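Local coordinates for glutamine synthetase (PDB 5ZLI), which belongs to the glutamine synthetase family as a type I beta enzyme, built as a dodecamer from chains with a beta-grasp domain and a catalytic domain, at residues G129-Y135 against V284-N288; N290-G294 against K361-F366; H306-V311 against L385-G391. All coordinates share one frame; numbering follows the deposited sequence.

Contact 1: residues G129-Y135 against V284-N288; sequences GLGDVAY and VWKNN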
ATOM      1  N   GLY B 129      53.941  52.702  -0.880  1.00 54.74           N
ATOM      2  CA  GLY B 129      53.771  53.957  -1.576  1.00 56.75           C
ATOM      3  C   GLY B 129      53.093  53.858  -2.921  1.00 56.21           C
ATOM      4  O   GLY B 129      52.823  54.898  -3.532  1.00 58.91           O
ATOM      5  N   LEU B 130      52.946  52.653  -3.472  1.00 51.40           N
ATOM      6  CA  LEU B 130      52.285  52.486  -4.765  1.00 52.93           C
ATOM      7  C   LEU B 130      50.829  52.950  -4.723  1.00 47.89           C
ATOM      8  O   LEU B 130      50.302  53.426  -5.735  1.00 43.00           O
ATOM      9  CB  LEU B 130      52.412  51.033  -5.230  1.00 48.95           C
ATOM     10  CG  LEU B 130      53.902  50.692  -5.343  1.00 43.78           C
ATOM     11  CD1 LEU B 130      54.136  49.229  -5.701  1.00 44.35           C
ATOM     12  CD2 LEU B 130      54.627  51.648  -6.300  1.00 36.94           C
ATOM     13  N   GLY B 131      50.132  52.706  -3.603  1.00 50.54           N
ATOM     14  CA  GLY B 131      48.736  53.084  -3.453  1.00 52.73           C
ATOM     15  C   GLY B 131      48.327  53.394  -2.023  1.00 43.31           C
ATOM     16  O   GLY B 131      49.065  53.127  -1.072  1.00 44.39           O
ATOM     17  N   ASP B 132      47.121  53.963  -1.882  1.00 46.96           N
ATOM     18  CA  ASP B 132      46.506  54.181  -0.564  1.00 50.00           C
ATOM     19  C   ASP B 132      45.478  53.106  -0.240  1.00 52.75           C
ATOM     20  O   ASP B 132      45.513  52.483   0.828  1.00 53.65           O
ATOM     21  CB  ASP B 132      45.726  55.510  -0.454  1.00 47.59           C
ATOM     22  CG  ASP B 132      46.571  56.759  -0.619  1.00 49.91           C
ATOM     23  OD1 ASP B 132      47.822  56.757  -0.450  1.00 54.83           O
ATOM     24  OD2 ASP B 132      45.919  57.796  -0.836  1.00 51.87           O
ATOM     25  N   VAL B 133      44.533  52.915  -1.150  1.00 51.53           N
ATOM     26  CA  VAL B 133      43.431  51.984  -1.001  1.00 49.17           C
ATOM     27  C   VAL B 133      43.509  50.991  -2.145  1.00 44.12           C
ATOM     28  O   VAL B 133      44.093  51.286  -3.188  1.00 43.09           O
ATOM     29  CB  VAL B 133      42.080  52.727  -1.015  1.00 49.20           C
ATOM     30  CG1 VAL B 133      40.962  51.782  -0.605  1.00 51.77           C
ATOM     31  CG2 VAL B 133      42.120  53.963  -0.144  1.00 46.34           C
ATOM     32  N   ALA B 134      42.999  49.783  -1.924  1.00 47.36           N
ATOM     33  CA  ALA B 134      42.797  48.817  -3.002  1.00 44.50           C
ATOM     34  C   ALA B 134      41.338  48.393  -2.946  1.00 52.79           C
ATOM     35  O   ALA B 134      40.922  47.742  -1.982  1.00 56.03           O
ATOM     36  CB  ALA B 134      43.726  47.612  -2.899  1.00 39.44           C
ATOM     37  N   TYR B 135      40.552  48.806  -3.946  1.00 47.91           N
ATOM     38  CA  TYR B 135      39.115  48.558  -3.952  1.00 48.69           C
ATOM     39  C   TYR B 135      38.793  47.245  -4.651  1.00 50.49           C
ATOM     40  O   TYR B 135      39.233  47.025  -5.785  1.00 49.16           O
ATOM     41  CB  TYR B 135      38.389  49.702  -4.655  1.00 42.81           C
ATOM     42  CG  TYR B 135      38.312  50.962  -3.846  1.00 39.16           C
ATOM     43  CD1 TYR B 135      37.456  51.045  -2.759  1.00 44.60           C
ATOM     44  CD2 TYR B 135      39.075  52.085  -4.170  1.00 44.58           C
ATOM     45  CE1 TYR B 135      37.355  52.209  -2.000  1.00 45.35           C
ATOM     46  CE2 TYR B 135      38.978  53.264  -3.419  1.00 48.54           C
ATOM     47  CZ  TYR B 135      38.109  53.313  -2.328  1.00 47.16           C
ATOM     48  OH  TYR B 135      37.970  54.443  -1.554  1.00 43.02           O
ATOM     49  N   VAL B 284      43.062  50.166  -7.885  1.00 51.20           N
ATOM     50  CA  VAL B 284      43.939  50.696  -6.855  1.00 42.15           C
ATOM     51  C   VAL B 284      43.883  52.213  -6.950  1.00 47.12           C
ATOM     52  O   VAL B 284      44.119  52.771  -8.027  1.00 54.82           O
ATOM     53  CB  VAL B 284      45.370  50.182  -7.033  1.00 39.01           C
ATOM     54  CG1 VAL B 284      46.228  50.696  -5.924  1.00 48.32           C
ATOM     55  CG2 VAL B 284      45.374  48.678  -7.098  1.00 39.38           C
ATOM     56  N   TRP B 285      43.638  52.881  -5.823  1.00 46.22           N
ATOM     57  CA  TRP B 285      43.589  54.335  -5.781  1.00 48.75           C
ATOM     58  C   TRP B 285      44.656  54.839  -4.821  1.00 54.43           C
ATOM     59  O   TRP B 285      45.121  54.120  -3.931  1.00 53.17           O
ATOM     60  CB  TRP B 285      42.225  54.877  -5.340  1.00 47.70           C
ATOM     61  CG  TRP B 285      41.105  54.510  -6.240  1.00 51.29           C
ATOM     62  CD1 TRP B 285      40.879  53.296  -6.807  1.00 54.52           C
ATOM     63  CD2 TRP B 285      40.070  55.371  -6.714  1.00 45.97           C
ATOM     64  NE1 TRP B 285      39.754  53.338  -7.587  1.00 57.17           N
ATOM     65  CE2 TRP B 285      39.243  54.606  -7.551  1.00 54.76           C
ATOM     66  CE3 TRP B 285      39.762  56.716  -6.511  1.00 52.87           C
ATOM     67  CZ2 TRP B 285      38.124  55.138  -8.189  1.00 59.46           C
ATOM     68  CZ3 TRP B 285      38.655  57.244  -7.138  1.00 57.75           C
ATOM     69  CH2 TRP B 285      37.849  56.457  -7.973  1.00 63.51           C
ATOM     70  N   LYS B 286      45.065  56.081  -5.025  1.00 57.65           N
ATOM     71  CA  LYS B 286      45.998  56.724  -4.112  1.00 59.05           C
ATOM     72  C   LYS B 286      45.711  58.207  -4.147  1.00 54.59           C
ATOM     73  O   LYS B 286      45.557  58.783  -5.224  1.00 51.88           O
ATOM     74  CB  LYS B 286      47.469  56.446  -4.468  1.00 46.44           C
ATOM     75  CG  LYS B 286      48.519  57.088  -3.528  1.00 49.04           C
ATOM     76  CD  LYS B 286      49.933  56.717  -4.000  1.00 58.68           C
ATOM     77  CE  LYS B 286      51.064  57.207  -3.087  1.00 53.72           C
ATOM     78  NZ  LYS B 286      51.507  58.591  -3.399  1.00 51.56           N
ATOM     79  N   ASN B 287      45.594  58.793  -2.964  1.00 43.72           N
ATOM     80  CA  ASN B 287      45.369  60.214  -2.825  1.00 52.70           C
ATOM     81  C   ASN B 287      44.149  60.638  -3.646  1.00 56.96           C
ATOM     82  O   ASN B 287      44.096  61.744  -4.183  1.00 61.57           O
ATOM     83  CB  ASN B 287      46.648  61.004  -3.176  1.00 54.60           C
ATOM     84  CG  ASN B 287      47.866  60.646  -2.255  1.00 56.12           C
ATOM     85  OD1 ASN B 287      47.707  60.286  -1.080  1.00 51.25           O
ATOM     86  ND2 ASN B 287      49.072  60.775  -2.795  1.00 53.03           N
ATOM     87  N   ASN B 288      43.162  59.736  -3.741  1.00 54.76           N
ATOM     88  CA  ASN B 288      41.878  59.953  -4.413  1.00 53.62           C
ATOM     89  C   ASN B 288      42.001  60.057  -5.930  1.00 56.63           C
ATOM     90  O   ASN B 288      41.097  60.552  -6.597  1.00 58.39           O
ATOM     91  CB  ASN B 288      41.149  61.180  -3.859  1.00 58.91           C
ATOM     92  CG  ASN B 288      40.552  60.931  -2.484  1.00 66.97           C
ATOM     93  OD1 ASN B 288      41.107  60.185  -1.671  1.00 61.44           O
ATOM     94  ND2 ASN B 288      39.406  61.552  -2.220  1.00 70.92           N
TER
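Val133 and Trp285 pair through their backbones where strand 133-145 begins and strand 278-286 ends. Val133 N donates to Trp285 O at 3.1 Å, and Trp285 N returns a bond to Val133 O. Asp132 N also donates to Trp285 O, at 2.9 Å. It lies in the carbonyl plane, on a lone pair, while Val133 N sits 35° above that plane. Two N-H groups thus grip one carbonyl oxygen. Next along, Ala134 and Val284 form a non-hydrogen-bonded pair.

The aromatic contact is edge-to-face. Tyr135 turns its CD2-CE2 edge to the five-membered ring of Trp285, with centroids 4.8 Å apart and planes at 82°. Val133 CG1 lies over the centre of one Tyr135 face, so the phenol is held on a face and at an edge. Trp285 NE1 is hydrogen-bonded to Ser283 OG.

Other side-chain contacts gather round the bulge, at the end of strand 278-286. The Asp132 carboxylate reaches the backbone just after the strand, but Asn287 N is modelled too close to OD2, so a bond there is doubtful. CG of Lys286 passes 3.2 Å from Asp132 OD1. The lysine stem runs on past Gly131 towards Gly129, anti at chi1 to chi3 and bent at chi4 (-87°). Its NZ stays 5.1 Å from Asp132 OD1, and the opposite charges do not touch.

Asp132 and Val133 both facing Trp285 make a classic beta bulge, here at the start of an antiparallel strand pair in the catalytic-domain sheet.

Contact 2: residues N290-G294 against K361-F366; sequences NLFSG and KNSARF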
ATOM      1  N   ASN B 290      42.566  57.595  -9.396  1.00 47.79           N
ATOM      2  CA  ASN B 290      42.418  56.190  -9.726  1.00 48.40           C
ATOM      3  C   ASN B 290      43.589  55.806 -10.611  1.00 48.74           C
ATOM      4  O   ASN B 290      43.572  56.066 -11.815  1.00 54.49           O
ATOM      5  CB  ASN B 290      41.080  55.934 -10.408  1.00 48.68           C
ATOM      6  CG  ASN B 290      40.844  54.464 -10.692  1.00 51.31           C
ATOM      7  OD1 ASN B 290      41.781  53.668 -10.753  1.00 53.18           O
ATOM      8  ND2 ASN B 290      39.579  54.086 -10.831  1.00 50.16           N
ATOM      9  N   LEU B 291      44.540  55.066 -10.047  1.00 43.48           N
ATOM     10  CA  LEU B 291      45.756  54.790 -10.792  1.00 51.85           C
ATOM     11  C   LEU B 291      45.535  53.840 -11.962  1.00 50.70           C
ATOM     12  O   LEU B 291      46.438  53.694 -12.796  1.00 43.91           O
ATOM     13  CB  LEU B 291      46.848  54.227  -9.877  1.00 50.12           C
ATOM     14  CG  LEU B 291      47.640  55.150  -8.947  1.00 41.29           C
ATOM     15  CD1 LEU B 291      46.730  55.889  -8.030  1.00 48.15           C
ATOM     16  CD2 LEU B 291      48.657  54.370  -8.174  1.00 46.50           C
ATOM     17  N   PHE B 292      44.360  53.230 -12.076  1.00 51.36           N
ATOM     18  CA  PHE B 292      44.130  52.293 -13.163  1.00 46.16           C
ATOM     19  C   PHE B 292      43.702  52.991 -14.431  1.00 46.49           C
ATOM     20  O   PHE B 292      43.883  52.446 -15.518  1.00 45.46           O
ATOM     21  CB  PHE B 292      43.068  51.273 -12.762  1.00 48.84           C
ATOM     22  CG  PHE B 292      43.632  50.056 -12.113  1.00 52.30           C
ATOM     23  CD1 PHE B 292      44.759  50.148 -11.310  1.00 52.03           C
ATOM     24  CD2 PHE B 292      43.057  48.815 -12.318  1.00 48.33           C
ATOM     25  CE1 PHE B 292      45.306  49.030 -10.715  1.00 48.93           C
ATOM     26  CE2 PHE B 292      43.594  47.684 -11.717  1.00 48.03           C
ATOM     27  CZ  PHE B 292      44.725  47.800 -10.908  1.00 48.40           C
ATOM     28  N   SER B 293      43.166  54.191 -14.314  1.00 51.85           N
ATOM     29  CA  SER B 293      42.743  54.971 -15.461  1.00 50.80           C
ATOM     30  C   SER B 293      43.915  55.754 -16.043  1.00 51.03           C
ATOM     31  O   SER B 293      44.635  56.451 -15.325  1.00 52.60           O
ATOM     32  CB  SER B 293      41.631  55.916 -15.043  1.00 52.67           C
ATOM     33  OG  SER B 293      42.134  56.827 -14.094  1.00 57.81           O
ATOM     34  N   GLY B 294      44.067  55.665 -17.347  1.00 41.89           N
ATOM     35  CA  GLY B 294      45.083  56.407 -18.043  1.00 39.58           C
ATOM     36  C   GLY B 294      44.742  56.346 -19.504  1.00 44.11           C
ATOM     37  O   GLY B 294      43.604  56.033 -19.866  1.00 41.11           O
ATOM     38  N   LYS B 361      36.905  57.383 -15.925  1.00 58.82           N
ATOM     39  CA  LYS B 361      38.012  57.619 -15.000  1.00 60.23           C
ATOM     40  C   LYS B 361      37.705  57.044 -13.622  1.00 56.19           C
ATOM     41  O   LYS B 361      38.407  56.152 -13.136  1.00 53.07           O
ATOM     42  CB  LYS B 361      38.287  59.129 -14.904  1.00 65.45           C
ATOM     43  CG  LYS B 361      39.626  59.534 -14.249  1.00 64.96           C
ATOM     44  CD  LYS B 361      40.799  59.223 -15.179  1.00 66.33           C
ATOM     45  CE  LYS B 361      41.947  60.235 -15.129  1.00 65.83           C
ATOM     46  NZ  LYS B 361      43.082  59.794 -16.014  1.00 60.79           N
ATOM     47  N   ASN B 362      36.666  57.561 -12.968  1.00 57.57           N
ATOM     48  CA  ASN B 362      36.296  57.070 -11.645  1.00 60.80           C
ATOM     49  C   ASN B 362      36.041  55.578 -11.617  1.00 54.34           C
ATOM     50  O   ASN B 362      36.105  54.973 -10.544  1.00 54.21           O
ATOM     51  CB  ASN B 362      35.048  57.798 -11.127  1.00 58.53           C
ATOM     52  CG  ASN B 362      35.359  59.172 -10.574  1.00 69.41           C
ATOM     53  OD1 ASN B 362      36.512  59.484 -10.288  1.00 73.77           O
ATOM     54  ND2 ASN B 362      34.331  60.009 -10.429  1.00 76.85           N
ATOM     55  N   SER B 363      35.728  54.973 -12.756  1.00 56.00           N
ATOM     56  CA  SER B 363      35.346  53.571 -12.782  1.00 57.45           C
ATOM     57  C   SER B 363      36.371  52.658 -13.427  1.00 53.66           C
ATOM     58  O   SER B 363      36.134  51.445 -13.487  1.00 50.00           O
ATOM     59  CB  SER B 363      34.021  53.405 -13.538  1.00 51.52           C
ATOM     60  OG  SER B 363      34.247  53.492 -14.935  1.00 52.34           O
ATOM     61  N   ALA B 364      37.504  53.182 -13.882  1.00 51.81           N
ATOM     62  CA  ALA B 364      38.461  52.325 -14.556  1.00 50.71           C
ATOM     63  C   ALA B 364      38.852  51.178 -13.635  1.00 50.76           C
ATOM     64  O   ALA B 364      39.058  51.375 -12.433  1.00 45.65           O
ATOM     65  CB  ALA B 364      39.677  53.126 -14.988  1.00 47.54           C
ATOM     66  N   ARG B 365      38.888  49.970 -14.192  1.00 43.91           N
ATOM     67  CA  ARG B 365      39.017  48.778 -13.371  1.00 44.67           C
ATOM     68  C   ARG B 365      39.197  47.583 -14.281  1.00 45.50           C
ATOM     69  O   ARG B 365      38.875  47.631 -15.471  1.00 51.49           O
ATOM     70  CB  ARG B 365      37.781  48.562 -12.490  1.00 48.45           C
ATOM     71  CG  ARG B 365      36.814  47.553 -13.084  1.00 43.71           C
ATOM     72  CD  ARG B 365      35.398  47.792 -12.688  1.00 46.97           C
ATOM     73  NE  ARG B 365      34.527  47.777 -13.858  1.00 50.79           N
ATOM     74  CZ  ARG B 365      33.256  48.162 -13.828  1.00 52.94           C
ATOM     75  NH1 ARG B 365      32.738  48.585 -12.682  1.00 50.51           N
ATOM     76  NH2 ARG B 365      32.511  48.131 -14.934  1.00 45.13           N
ATOM     77  N   PHE B 366      39.691  46.499 -13.702  1.00 43.99           N
ATOM     78  CA  PHE B 366      39.599  45.197 -14.341  1.00 49.38           C
ATOM     79  C   PHE B 366      38.513  44.364 -13.668  1.00 46.14           C
ATOM     80  O   PHE B 366      38.061  44.670 -12.560  1.00 45.25           O
ATOM     81  CB  PHE B 366      40.925  44.447 -14.262  1.00 43.31           C
ATOM     82  CG  PHE B 366      42.040  45.110 -14.980  1.00 45.23           C
ATOM     83  CD1 PHE B 366      43.139  45.577 -14.291  1.00 50.44           C
ATOM     84  CD2 PHE B 366      42.024  45.217 -16.362  1.00 58.45           C
ATOM     85  CE1 PHE B 366      44.206  46.163 -14.970  1.00 55.62           C
ATOM     86  CE2 PHE B 366      43.085  45.809 -17.048  1.00 53.81           C
ATOM     87  CZ  PHE B 366      44.177  46.280 -16.351  1.00 49.68           C
TER
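Asn290 and Ala364 make the polar link between two turns. Asn290 ND2 donates to Ala364 O at 3.2 Å. The nitrogen lies in the carbonyl plane, on a lone pair, and the oxygen is 20° out of the amide plane. CG of Asn290 is anti to the backbone N (chi1 -176°), which carries the amide across to the other turn.

The other end of the same amide works within its own segment. Asn290 OD1 accepts from Phe292 N at 2.9 Å, which makes an Asx turn. The amide is therefore bonded at both ends, and its rotation is probably well fixed. The Asx turn is laid over a type I beta turn from Asn290 to Ser293. A second type I turn, from Lys361 to Ala364, faces it. In this part of the catalytic domain, the two turns meet at the end of strand 289-290 and just before strand 366-368.

Packing is close on the buried side. Ser293 CB meets Ala364 CB at 3.4 Å, methylene against methyl. Ser293 OG turns back and hydrogen-bonds to Asn290 O, which also accepts from Ser293 N. Further in, CE2 of Phe292 approaches CD1 of Phe366. These rings meet obliquely, with planes at 63° and centroids 5.4 Å apart. Phe307 of helix 302-313 adds an edge-to-face partner for Phe292, and Ala304 of that helix touches both phenylalanines.

The Lys361 side is looser and opens to solvent. Its chain bends at chi2 and chi3, and its middle passes alongside Ser293. The ammonium NZ remains 3.7 Å from both Ser293 OG and Ser293 O. Asn362, also exposed, points away from the opposite turn and rests on Trp285 of strand 278-286.

Contact 3: residues H306-V311 against L385-G391; sequences HFLGGV and LMAGMDG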
ATOM      1  N   HIS B 306      50.619  47.031 -15.929  1.00 50.13           N
ATOM      2  CA  HIS B 306      51.654  46.317 -15.198  1.00 45.04           C
ATOM      3  C   HIS B 306      51.039  45.503 -14.067  1.00 45.08           C
ATOM      4  O   HIS B 306      51.418  44.346 -13.847  1.00 47.90           O
ATOM      5  CB  HIS B 306      52.716  47.303 -14.697  1.00 48.98           C
ATOM      6  CG  HIS B 306      53.603  47.845 -15.783  1.00 48.10           C
ATOM      7  ND1 HIS B 306      54.025  47.085 -16.855  1.00 47.70           N
ATOM      8  CD2 HIS B 306      54.122  49.080 -15.972  1.00 50.14           C
ATOM      9  CE1 HIS B 306      54.772  47.827 -17.652  1.00 52.50           C
ATOM     10  NE2 HIS B 306      54.843  49.042 -17.140  1.00 55.51           N
ATOM     11  N   PHE B 307      50.051  46.067 -13.374  1.00 38.94           N
ATOM     12  CA  PHE B 307      49.291  45.266 -12.418  1.00 47.90           C
ATOM     13  C   PHE B 307      48.743  43.981 -13.062  1.00 46.24           C
ATOM     14  O   PHE B 307      48.934  42.874 -12.539  1.00 40.42           O
ATOM     15  CB  PHE B 307      48.159  46.122 -11.848  1.00 41.18           C
ATOM     16  CG  PHE B 307      47.391  45.467 -10.756  1.00 34.24           C
ATOM     17  CD1 PHE B 307      46.460  44.493 -11.030  1.00 33.60           C
ATOM     18  CD2 PHE B 307      47.581  45.852  -9.454  1.00 38.18           C
ATOM     19  CE1 PHE B 307      45.758  43.925 -10.039  1.00 29.61           C
ATOM     20  CE2 PHE B 307      46.870  45.275  -8.449  1.00 37.13           C
ATOM     21  CZ  PHE B 307      45.960  44.314  -8.740  1.00 32.30           C
ATOM     22  N   LEU B 308      48.071  44.116 -14.212  1.00 36.22           N
ATOM     23  CA  LEU B 308      47.489  42.962 -14.888  1.00 42.87           C
ATOM     24  C   LEU B 308      48.535  41.934 -15.294  1.00 47.47           C
ATOM     25  O   LEU B 308      48.283  40.721 -15.230  1.00 38.73           O
ATOM     26  CB  LEU B 308      46.706  43.425 -16.115  1.00 56.04           C
ATOM     27  CG  LEU B 308      46.313  42.303 -17.079  1.00 47.95           C
ATOM     28  CD1 LEU B 308      45.306  41.428 -16.399  1.00 42.10           C
ATOM     29  CD2 LEU B 308      45.742  42.869 -18.387  1.00 44.72           C
ATOM     30  N   GLY B 309      49.687  42.401 -15.788  1.00 52.85           N
ATOM     31  CA  GLY B 309      50.765  41.486 -16.126  1.00 41.79           C
ATOM     32  C   GLY B 309      51.233  40.684 -14.928  1.00 44.68           C
ATOM     33  O   GLY B 309      51.580  39.508 -15.051  1.00 43.00           O
ATOM     34  N   GLY B 310      51.244  41.310 -13.746  1.00 47.04           N
ATOM     35  CA  GLY B 310      51.653  40.581 -12.558  1.00 47.01           C
ATOM     36  C   GLY B 310      50.622  39.546 -12.166  1.00 42.19           C
ATOM     37  O   GLY B 310      50.966  38.396 -11.882  1.00 41.64           O
ATOM     38  N   VAL B 311      49.342  39.919 -12.234  1.00 41.86           N
ATOM     39  CA  VAL B 311      48.261  38.970 -11.994  1.00 37.67           C
ATOM     40  C   VAL B 311      48.298  37.845 -13.024  1.00 33.95           C
ATOM     41  O   VAL B 311      48.101  36.676 -12.684  1.00 32.65           O
ATOM     42  CB  VAL B 311      46.904  39.701 -11.988  1.00 37.43           C
ATOM     43  CG1 VAL B 311      45.771  38.711 -12.210  1.00 31.97           C
ATOM     44  CG2 VAL B 311      46.716  40.464 -10.683  1.00 37.22           C
ATOM     45  N   LEU B 385      45.986  40.988  -4.760  1.00 41.18           N
ATOM     46  CA  LEU B 385      46.704  42.250  -4.625  1.00 38.23           C
ATOM     47  C   LEU B 385      48.208  42.037  -4.597  1.00 35.41           C
ATOM     48  O   LEU B 385      48.947  42.794  -5.222  1.00 41.24           O
ATOM     49  CB  LEU B 385      46.229  43.014  -3.403  1.00 37.25           C
ATOM     50  CG  LEU B 385      47.067  44.278  -3.202  1.00 44.20           C
ATOM     51  CD1 LEU B 385      46.911  45.303  -4.336  1.00 27.68           C
ATOM     52  CD2 LEU B 385      46.685  44.919  -1.850  1.00 39.42           C
ATOM     53  N   MET B 386      48.683  40.997  -3.916  1.00 42.99           N
ATOM     54  CA  MET B 386      50.122  40.734  -3.894  1.00 41.39           C
ATOM     55  C   MET B 386      50.661  40.397  -5.277  1.00 39.14           C
ATOM     56  O   MET B 386      51.842  40.623  -5.548  1.00 51.47           O
ATOM     57  CB  MET B 386      50.468  39.584  -2.948  1.00 32.91           C
ATOM     58  CG  MET B 386      50.193  39.789  -1.471  1.00 32.66           C
ATOM     59  SD  MET B 386      50.991  41.185  -0.676  1.00 52.08           S
ATOM     60  CE  MET B 386      52.704  40.664  -0.644  1.00 42.99           C
ATOM     61  N   ALA B 387      49.834  39.849  -6.159  1.00 38.46           N
ATOM     62  CA  ALA B 387      50.328  39.523  -7.488  1.00 41.57           C
ATOM     63  C   ALA B 387      50.312  40.719  -8.410  1.00 44.56           C
ATOM     64  O   ALA B 387      51.155  40.813  -9.311  1.00 36.76           O
ATOM     65  CB  ALA B 387      49.500  38.414  -8.116  1.00 39.54           C
ATOM     66  N   GLY B 388      49.331  41.604  -8.241  1.00 44.00           N
ATOM     67  CA  GLY B 388      49.329  42.815  -9.029  1.00 41.90           C
ATOM     68  C   GLY B 388      50.450  43.751  -8.642  1.00 41.35           C
ATOM     69  O   GLY B 388      51.062  44.378  -9.512  1.00 41.54           O
ATOM     70  N   MET B 389      50.824  43.760  -7.359  1.00 45.01           N
ATOM     71  CA  MET B 389      51.870  44.676  -6.916  1.00 45.22           C
ATOM     72  C   MET B 389      53.229  44.230  -7.416  1.00 44.88           C
ATOM     73  O   MET B 389      54.070  45.066  -7.766  1.00 48.39           O
ATOM     74  CB  MET B 389      51.889  44.788  -5.394  1.00 44.88           C
ATOM     75  CG  MET B 389      50.762  45.595  -4.802  1.00 51.28           C
ATOM     76  SD  MET B 389      50.867  45.631  -2.993  1.00 65.45           S
ATOM     77  CE  MET B 389      52.369  46.603  -2.819  1.00 54.66           C
ATOM     78  N   ASP B 390      53.462  42.922  -7.455  1.00 39.57           N
ATOM     79  CA  ASP B 390      54.642  42.414  -8.134  1.00 43.71           C
ATOM     80  C   ASP B 390      54.702  42.948  -9.564  1.00 46.74           C
ATOM     81  O   ASP B 390      55.768  43.348 -10.049  1.00 48.32           O
ATOM     82  CB  ASP B 390      54.605  40.883  -8.127  1.00 42.30           C
ATOM     83  CG  ASP B 390      55.973  40.264  -8.263  1.00 44.62           C
ATOM     84  OD1 ASP B 390      56.829  40.507  -7.381  1.00 45.87           O
ATOM     85  OD2 ASP B 390      56.185  39.531  -9.247  1.00 48.67           O
ATOM     86  N   GLY B 391      53.544  43.025 -10.226  1.00 47.33           N
ATOM     87  CA  GLY B 391      53.501  43.529 -11.592  1.00 47.88           C
ATOM     88  C   GLY B 391      53.967  44.968 -11.707  1.00 46.86           C
ATOM     89  O   GLY B 391      54.653  45.332 -12.666  1.00 41.43           O
TER
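This is a close helix-helix crossing in the buried interior of the catalytic domain, between helices 302-313 and 377-393. The axes of the two short segments come within 6.2 Å, at 122° between their N-to-C directions. Glycines permit this closeness. Gly310 and Gly391 meet with their CA atoms 3.6 Å apart. Backbone meets backbone here, and Gly310 CA also contacts Ala387 O at 3.3 Å.

Gly388 is the other close point. Its CA lies over the centre of the Phe307 ring, 3.5 Å from the centroid and 9° off the normal, a CH-pi contact. CG of Phe307 is anti to the backbone N (chi1 -174°), and the ring lies flat against Gly388 CA and meets Leu385 CD1 at its edge. Phe307 and Gly388 also exchange CA-H...O contacts, each CA to the other's carbonyl oxygen. Gly391 CA adds another to His306 O, at 3.2 Å. Val311 CG2 packs against Gly388 and the methyl of Ala387.

Around the crossing, strand 366-368 meets helix 302-313 through Phe366 and Phe368. Met386 and Met389 carry helix 377-393 against helix 114-128, and Ala387 and Asp390 touch Tyr439 of helix 438-441.

In the fold
The three contacts form one continuous patch of the catalytic domain, with centres 11 to 15 Å apart. Contacts 1 and 2 are nearest, at about 11 Å between centres. Val284 O and Leu291 N, 3.1 Å apart, probably bond to join them, and the Trp285 ring lies against Asn290. Contact 3 packs beside both. Val284 CG2 reaches Phe307 CE2 at 4.0 Å, and Ala134 rests on Leu385. From contact 2, Phe292 CZ comes within 3.5 Å of Phe307 CG, and Phe366 touches Leu308. Phe307 thus touches both other contacts. Along the chain, contact 1 closes before the others open, while contacts 2 and 3 interleave.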